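Local coordinates for hypothetical protein Atu2144 (Agrobacterium tumefaciens, PDB 2ODF), which is of unknown function but belongs to the N-formylglutamate amidohydrolase family and may therefore hydrolyse an amide bond in a small N-acylated substrate, at residues 83-88 / 106-111; 97-102 / 121-126. All coordinates share one frame; numbering follows the deposited sequence.

Both contacts are buried, both lie well away from the centre of the chain, and their own centres are about 8 Å apart. Contact 1 joins two parts of the long connection from strand 77-80 to helix 116-143, whereas contact 2 sets a turn of that connection against the helix itself. Their chemistry differs accordingly: 83-88 / 106-111 combines one straight amide-to-carbonyl bond with a methyl contact, while 97-102 / 121-126 has no hydrogen bond between its segments and relies on a methionine lying against helix side chains. Y87 meets M99 between them, and N111 of contact 1 bonds both P100 and R122 of contact 2.

Contact 1. Residues 83-88 / 106-111; sequences SRLVYD and YDIPGN
L85 meets the segment 106-111 twice, gripped at its carbonyl by the amide of N111 and touched at the end of its side chain by I108. From CB, the N111 side chain heads for the turn at 83-88, with CG anti to its own carbonyl carbon (chi1 -71°), and its amide divides the work between two atoms. ND2 donates to O of L85 at 2.8 Å, with an N-H...O angle of 173°. The acceptor lies in the plane of the N111 amide, and the donor arrives nearly in line with the carbonyl bond, at a C=O...N angle of 160°. ND2 also bonds O of P100, while OD1 accepts from NH1 of R122 on helix 116-143. Three bonds thus fix the rotation of this buried amide and are consistent with the oxygen and nitrogen as placed, since OD1 faces an arginine N-H and ND2 faces two carbonyls. Beside it, CD2 of L85 meets CD1 of I108 at 3.8 Å, the two side chains crossing at a slant. I108 and N111 are themselves joined, N of N111 donating to O of I108 at 2.8 Å. The turn has its own bracing: OG of S83 accepts from N of L85 at 2.9 Å, an ST turn, and also bonds O of A57, while a salt bridge links R84 to D88. Here an ST turn in the connection after strand 77-80 is tied to the asparagine that directly follows the short 3-10 segment 109-110, within the N-formylglutamate amidohydrolase family region.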
ATOM      1  N   SER A  83     -14.321  -8.834  -1.238  1.00 16.68           N
ATOM      2  CA  SER A  83     -13.749  -9.995  -1.881  1.00 16.79           C
ATOM      3  C   SER A  83     -12.264  -9.901  -2.151  1.00 17.02           C
ATOM      4  O   SER A  83     -11.741  -8.828  -2.566  1.00 17.47           O
ATOM      5  CB  SER A  83     -14.441 -10.255  -3.218  1.00 16.88           C
ATOM      6  OG  SER A  83     -13.855 -11.350  -3.889  1.00 14.79           O
ATOM      7  N   ARG A  84     -11.619 -11.053  -1.975  1.00 16.77           N
ATOM      8  CA  ARG A  84     -10.217 -11.265  -2.336  1.00 17.13           C
ATOM      9  C   ARG A  84      -9.978 -11.045  -3.846  1.00 17.23           C
ATOM     10  O   ARG A  84      -8.821 -10.959  -4.285  1.00 16.66           O
ATOM     11  CB  ARG A  84      -9.781 -12.694  -1.977  1.00 16.22           C
ATOM     12  CG  ARG A  84     -10.523 -13.813  -2.785  1.00 16.50           C
ATOM     13  CD  ARG A  84     -10.048 -15.204  -2.433  1.00 18.62           C
ATOM     14  NE  ARG A  84      -8.625 -15.368  -2.700  1.00 18.29           N
ATOM     15  CZ  ARG A  84      -7.940 -16.494  -2.566  1.00 20.83           C
ATOM     16  NH1 ARG A  84      -8.528 -17.593  -2.126  1.00 24.22           N
ATOM     17  NH2 ARG A  84      -6.648 -16.506  -2.839  1.00 21.73           N
ATOM     18  N   LEU A  85     -11.051 -11.059  -4.639  1.00 17.57           N
ATOM     19  CA  LEU A  85     -10.920 -10.748  -6.077  1.00 17.60           C
ATOM     20  C   LEU A  85     -10.514  -9.308  -6.328  1.00 17.41           C
ATOM     21  O   LEU A  85      -9.817  -9.040  -7.319  1.00 17.64           O
ATOM     22  CB  LEU A  85     -12.194 -11.052  -6.841  1.00 18.43           C
ATOM     23  CG  LEU A  85     -12.560 -12.524  -7.020  1.00 18.26           C
ATOM     24  CD1 LEU A  85     -13.986 -12.582  -7.511  1.00 18.92           C
ATOM     25  CD2 LEU A  85     -11.639 -13.209  -7.949  1.00 19.48           C
ATOM     26  N   VAL A  86     -10.930  -8.392  -5.451  1.00 16.54           N
ATOM     27  CA  VAL A  86     -10.563  -6.998  -5.562  1.00 17.44           C
ATOM     28  C   VAL A  86      -9.153  -6.773  -4.985  1.00 17.72           C
ATOM     29  O   VAL A  86      -8.282  -6.183  -5.629  1.00 17.41           O
ATOM     30  CB  VAL A  86     -11.605  -6.061  -4.902  1.00 18.14           C
ATOM     31  CG1 VAL A  86     -11.195  -4.585  -5.106  1.00 17.13           C
ATOM     32  CG2 VAL A  86     -12.984  -6.293  -5.540  1.00 16.85           C
ATOM     33  N   TYR A  87      -8.917  -7.293  -3.788  1.00 17.13           N
ATOM     34  CA  TYR A  87      -7.576  -7.283  -3.203  1.00 16.62           C
ATOM     35  C   TYR A  87      -7.484  -8.472  -2.250  1.00 16.57           C
ATOM     36  O   TYR A  87      -8.284  -8.572  -1.299  1.00 17.86           O
ATOM     37  CB  TYR A  87      -7.229  -5.958  -2.469  1.00 16.24           C
ATOM     38  CG  TYR A  87      -5.746  -5.901  -2.169  1.00 16.49           C
ATOM     39  CD1 TYR A  87      -5.175  -6.786  -1.255  1.00 17.87           C
ATOM     40  CD2 TYR A  87      -4.894  -5.041  -2.853  1.00 17.47           C
ATOM     41  CE1 TYR A  87      -3.808  -6.804  -1.026  1.00 16.77           C
ATOM     42  CE2 TYR A  87      -3.523  -5.050  -2.609  1.00 16.12           C
ATOM     43  CZ  TYR A  87      -2.984  -5.959  -1.698  1.00 16.55           C
ATOM     44  OH  TYR A  87      -1.615  -6.035  -1.443  1.00 14.82           O
ATOM     45  N   ASP A  88      -6.522  -9.359  -2.499  1.00 16.22           N
ATOM     46  CA  ASP A  88      -6.272 -10.499  -1.618  1.00 15.71           C
ATOM     47  C   ASP A  88      -5.404 -10.022  -0.465  1.00 15.50           C
ATOM     48  O   ASP A  88      -4.198  -9.856  -0.606  1.00 14.59           O
ATOM     49  CB  ASP A  88      -5.596 -11.657  -2.369  1.00 15.37           C
ATOM     50  CG  ASP A  88      -5.521 -12.930  -1.529  1.00 16.47           C
ATOM     51  OD1 ASP A  88      -5.566 -12.828  -0.278  1.00 18.82           O
ATOM     52  OD2 ASP A  88      -5.431 -14.023  -2.123  1.00 18.99           O
ATOM     53  N   TYR A 106     -10.662 -19.092 -14.953  1.00 30.29           N
ATOM     54  CA  TYR A 106     -11.473 -17.899 -15.218  1.00 28.91           C
ATOM     55  C   TYR A 106     -10.669 -16.613 -15.265  1.00 27.79           C
ATOM     56  O   TYR A 106     -10.097 -16.206 -14.267  1.00 26.62           O
ATOM     57  CB  TYR A 106     -12.557 -17.764 -14.161  1.00 29.90           C
ATOM     58  CG  TYR A 106     -13.468 -18.951 -14.153  1.00 31.03           C
ATOM     59  CD1 TYR A 106     -14.335 -19.180 -15.212  1.00 31.17           C
ATOM     60  CD2 TYR A 106     -13.444 -19.863 -13.104  1.00 31.76           C
ATOM     61  CE1 TYR A 106     -15.160 -20.289 -15.224  1.00 31.50           C
ATOM     62  CE2 TYR A 106     -14.281 -20.968 -13.104  1.00 31.79           C
ATOM     63  CZ  TYR A 106     -15.126 -21.175 -14.163  1.00 31.55           C
ATOM     64  OH  TYR A 106     -15.954 -22.259 -14.155  1.00 32.43           O
ATOM     65  N   ASP A 107     -10.639 -15.994 -16.448  1.00 26.14           N
ATOM     66  CA  ASP A 107     -10.129 -14.657 -16.628  1.00 24.78           C
ATOM     67  C   ASP A 107     -11.005 -13.622 -15.897  1.00 22.99           C
ATOM     68  O   ASP A 107     -12.232 -13.755 -15.826  1.00 23.08           O
ATOM     69  CB  ASP A 107     -10.094 -14.367 -18.120  1.00 25.13           C
ATOM     70  CG  ASP A 107      -9.661 -12.976 -18.422  1.00 25.93           C
ATOM     71  OD1 ASP A 107      -8.516 -12.607 -18.046  1.00 31.34           O
ATOM     72  OD2 ASP A 107     -10.462 -12.244 -19.028  1.00 29.09           O
ATOM     73  N   ILE A 108     -10.364 -12.607 -15.320  1.00 21.49           N
ATOM     74  CA  ILE A 108     -11.073 -11.562 -14.577  1.00 20.97           C
ATOM     75  C   ILE A 108     -10.886 -10.213 -15.267  1.00 20.12           C
ATOM     76  O   ILE A 108      -9.921  -9.493 -14.954  1.00 19.83           O
ATOM     77  CB  ILE A 108     -10.582 -11.447 -13.107  1.00 20.23           C
ATOM     78  CG1 ILE A 108     -10.627 -12.825 -12.416  1.00 20.49           C
ATOM     79  CG2 ILE A 108     -11.462 -10.453 -12.312  1.00 19.18           C
ATOM     80  CD1 ILE A 108      -9.713 -12.917 -11.189  1.00 20.66           C
ATOM     81  N   PRO A 109     -11.788  -9.864 -16.206  1.00 19.32           N
ATOM     82  CA  PRO A 109     -11.614  -8.581 -16.916  1.00 19.43           C
ATOM     83  C   PRO A 109     -11.457  -7.379 -16.008  1.00 18.92           C
ATOM     84  O   PRO A 109     -10.692  -6.472 -16.328  1.00 19.77           O
ATOM     85  CB  PRO A 109     -12.903  -8.457 -17.772  1.00 19.17           C
ATOM     86  CG  PRO A 109     -13.292  -9.858 -18.033  1.00 19.39           C
ATOM     87  CD  PRO A 109     -12.933 -10.621 -16.745  1.00 19.62           C
ATOM     88  N   GLY A 110     -12.132  -7.391 -14.857  1.00 18.42           N
ATOM     89  CA  GLY A 110     -12.007  -6.318 -13.896  1.00 17.76           C
ATOM     90  C   GLY A 110     -10.625  -6.155 -13.322  1.00 17.04           C
ATOM     91  O   GLY A 110     -10.335  -5.118 -12.740  1.00 17.61           O
ATOM     92  N   ASN A 111      -9.781  -7.172 -13.471  1.00 17.14           N
ATOM     93  CA  ASN A 111      -8.392  -7.106 -13.005  1.00 17.54           C
ATOM     94  C   ASN A 111      -7.346  -7.036 -14.107  1.00 17.62           C
ATOM     95  O   ASN A 111      -6.134  -7.199 -13.859  1.00 18.57           O
ATOM     96  CB  ASN A 111      -8.134  -8.299 -12.078  1.00 18.19           C
ATOM     97  CG  ASN A 111      -8.864  -8.160 -10.744  1.00 16.56           C
ATOM     98  OD1 ASN A 111      -9.512  -7.145 -10.498  1.00 16.19           O
ATOM     99  ND2 ASN A 111      -8.750  -9.173  -9.875  1.00 17.00           N
TER

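Contact 2. Residues 97-102 / 121-126; sequences SAMPVK and ARTSAL
M99 and R122 mark the nearest backbone approach, their CA atoms 8.7 Å apart, where the irregular segment 97-102 faces helical residues 121-126 and side chains bridge the distance. M99 reaches across with CG anti to its carbonyl carbon (chi1 -59°), runs extended to SD, then bends at chi3 (-129°) to carry the methyl group to the helix. SD lies 3.8 Å from CD of R122, touching the aliphatic part of the arginine, and CE ends 3.7 Å from OG1 of T123. The methionine thus rests on two consecutive helix residues, running aslant to the R122 chain and at about a right angle to the T123 side chain. The polar ends of both helix residues are engaged by other partners: OG1 of T123 bonds O of R119, one turn earlier in the helix, and NE of R122 forms a salt bridge with E118. NH1 of R122 donates to O of V86, and the buried guanidinium is held by several acceptors while its methylenes offer M99 an apolar surface. On the same helix, S124 bonds D132 of the second subunit. This is loop-on-helix packing, which lays a methionine of the connection after strand 77-80 against helix 116-143, within an alpha/beta chain built on a mixed sheet.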
ATOM      1  N   SER A  97      -0.639 -12.146  -7.230  1.00 20.04           N
ATOM      2  CA  SER A  97      -1.874 -12.700  -6.682  1.00 19.00           C
ATOM      3  C   SER A  97      -2.643 -11.668  -5.870  1.00 17.27           C
ATOM      4  O   SER A  97      -3.759 -11.931  -5.498  1.00 17.00           O
ATOM      5  CB  SER A  97      -1.600 -13.940  -5.818  1.00 19.82           C
ATOM      6  OG  SER A  97      -1.255 -15.015  -6.667  1.00 22.45           O
ATOM      7  N   ALA A  98      -2.081 -10.497  -5.593  1.00 16.53           N
ATOM      8  CA  ALA A  98      -2.809  -9.498  -4.788  1.00 17.04           C
ATOM      9  C   ALA A  98      -4.094  -9.018  -5.477  1.00 17.08           C
ATOM     10  O   ALA A  98      -5.127  -8.767  -4.824  1.00 16.62           O
ATOM     11  CB  ALA A  98      -1.901  -8.296  -4.445  1.00 16.78           C
ATOM     12  N   MET A  99      -3.978  -8.854  -6.775  1.00 17.13           N
ATOM     13  CA  MET A  99      -5.037  -8.405  -7.620  1.00 16.79           C
ATOM     14  C   MET A  99      -5.016  -9.310  -8.816  1.00 17.75           C
ATOM     15  O   MET A  99      -4.395  -9.014  -9.768  1.00 16.79           O
ATOM     16  CB  MET A  99      -4.857  -6.946  -8.009  1.00 17.44           C
ATOM     17  CG  MET A  99      -4.816  -6.015  -6.832  1.00 17.77           C
ATOM     18  SD  MET A  99      -4.421  -4.265  -7.094  1.00 12.42           S
ATOM     19  CE  MET A  99      -3.204  -4.043  -5.947  1.00 18.39           C
ATOM     20  N   PRO A 100      -5.594 -10.488  -8.667  1.00 19.24           N
ATOM     21  CA  PRO A 100      -5.280 -11.542  -9.617  1.00 20.55           C
ATOM     22  C   PRO A 100      -5.966 -11.400 -10.980  1.00 21.02           C
ATOM     23  O   PRO A 100      -7.167 -11.125 -11.052  1.00 20.66           O
ATOM     24  CB  PRO A 100      -5.752 -12.799  -8.901  1.00 20.13           C
ATOM     25  CG  PRO A 100      -6.904 -12.365  -8.092  1.00 20.50           C
ATOM     26  CD  PRO A 100      -6.515 -10.973  -7.613  1.00 19.36           C
ATOM     27  N   VAL A 101      -5.198 -11.624 -12.041  1.00 22.09           N
ATOM     28  CA  VAL A 101      -5.741 -11.548 -13.397  1.00 23.54           C
ATOM     29  C   VAL A 101      -6.611 -12.768 -13.781  1.00 24.48           C
ATOM     30  O   VAL A 101      -7.446 -12.674 -14.688  1.00 22.91           O
ATOM     31  CB  VAL A 101      -4.637 -11.345 -14.460  1.00 23.86           C
ATOM     32  CG1 VAL A 101      -3.858 -10.068 -14.140  1.00 23.15           C
ATOM     33  CG2 VAL A 101      -3.693 -12.572 -14.556  1.00 24.96           C
ATOM     34  N   LYS A 102      -6.435 -13.873 -13.062  1.00 26.50           N
ATOM     35  CA  LYS A 102      -7.185 -15.105 -13.293  1.00 27.59           C
ATOM     36  C   LYS A 102      -7.546 -15.755 -11.943  1.00 27.72           C
ATOM     37  O   LYS A 102      -6.808 -15.596 -10.984  1.00 26.79           O
ATOM     38  CB  LYS A 102      -6.318 -16.075 -14.105  1.00 27.96           C
ATOM     39  CG  LYS A 102      -7.100 -17.030 -14.998  1.00 30.46           C
ATOM     40  CD  LYS A 102      -6.160 -17.906 -15.868  1.00 31.22           C
ATOM     41  CE  LYS A 102      -5.646 -17.162 -17.087  1.00 34.96           C
ATOM     42  NZ  LYS A 102      -4.797 -18.042 -18.004  1.00 35.94           N
ATOM     43  N   ALA A 121      -5.640   2.666  -5.374  1.00 15.54           N
ATOM     44  CA  ALA A 121      -6.984   2.750  -4.819  1.00 16.32           C
ATOM     45  C   ALA A 121      -7.307   1.516  -3.969  1.00 16.78           C
ATOM     46  O   ALA A 121      -7.729   1.636  -2.804  1.00 16.08           O
ATOM     47  CB  ALA A 121      -8.029   2.932  -5.956  1.00 16.80           C
ATOM     48  N   ARG A 122      -7.058   0.331  -4.534  1.00 17.16           N
ATOM     49  CA  ARG A 122      -7.360  -0.924  -3.831  1.00 17.13           C
ATOM     50  C   ARG A 122      -6.445  -1.143  -2.649  1.00 16.71           C
ATOM     51  O   ARG A 122      -6.876  -1.577  -1.608  1.00 15.92           O
ATOM     52  CB  ARG A 122      -7.229  -2.088  -4.793  1.00 17.34           C
ATOM     53  CG  ARG A 122      -8.200  -1.993  -5.946  1.00 17.11           C
ATOM     54  CD  ARG A 122      -8.083  -3.203  -6.778  1.00 17.00           C
ATOM     55  NE  ARG A 122      -8.880  -3.149  -7.996  1.00 16.39           N
ATOM     56  CZ  ARG A 122      -9.173  -4.211  -8.742  1.00 18.71           C
ATOM     57  NH1 ARG A 122      -8.790  -5.429  -8.363  1.00 18.09           N
ATOM     58  NH2 ARG A 122      -9.858  -4.055  -9.872  1.00 18.14           N
ATOM     59  N   THR A 123      -5.161  -0.856  -2.827  1.00 17.55           N
ATOM     60  CA  THR A 123      -4.191  -0.997  -1.757  1.00 16.59           C
ATOM     61  C   THR A 123      -4.532  -0.115  -0.548  1.00 16.51           C
ATOM     62  O   THR A 123      -4.442  -0.546   0.610  1.00 16.91           O
ATOM     63  CB  THR A 123      -2.755  -0.675  -2.273  1.00 16.69           C
ATOM     64  OG1 THR A 123      -2.405  -1.537  -3.376  1.00 15.66           O
ATOM     65  CG2 THR A 123      -1.756  -0.832  -1.184  1.00 15.94           C
ATOM     66  N   SER A 124      -4.962   1.107  -0.826  1.00 16.34           N
ATOM     67  CA  SER A 124      -5.275   2.093   0.201  1.00 16.45           C
ATOM     68  C   SER A 124      -6.558   1.819   0.955  1.00 16.42           C
ATOM     69  O   SER A 124      -6.652   2.153   2.123  1.00 16.90           O
ATOM     70  CB  SER A 124      -5.428   3.487  -0.423  1.00 16.45           C
ATOM     71  OG  SER A 124      -5.772   4.419   0.577  1.00 16.60           O
ATOM     72  N   ALA A 125      -7.539   1.287   0.250  1.00 16.58           N
ATOM     73  CA  ALA A 125      -8.916   1.152   0.741  1.00 16.97           C
ATOM     74  C   ALA A 125      -9.161  -0.188   1.422  1.00 16.82           C
ATOM     75  O   ALA A 125      -9.942  -0.250   2.376  1.00 17.54           O
ATOM     76  CB  ALA A 125      -9.893   1.324  -0.393  1.00 15.75           C
ATOM     77  N   LEU A 126      -8.505  -1.245   0.923  1.00 16.70           N
ATOM     78  CA  LEU A 126      -8.721  -2.600   1.406  1.00 16.76           C
ATOM     79  C   LEU A 126      -7.561  -3.165   2.185  1.00 16.38           C
ATOM     80  O   LEU A 126      -7.780  -3.653   3.266  1.00 16.67           O
ATOM     81  CB  LEU A 126      -9.062  -3.545   0.265  1.00 17.15           C
ATOM     82  CG  LEU A 126     -10.412  -3.272  -0.424  1.00 19.18           C
ATOM     83  CD1 LEU A 126     -10.509  -4.164  -1.658  1.00 21.18           C
ATOM     84  CD2 LEU A 126     -11.649  -3.434   0.528  1.00 16.01           C
TER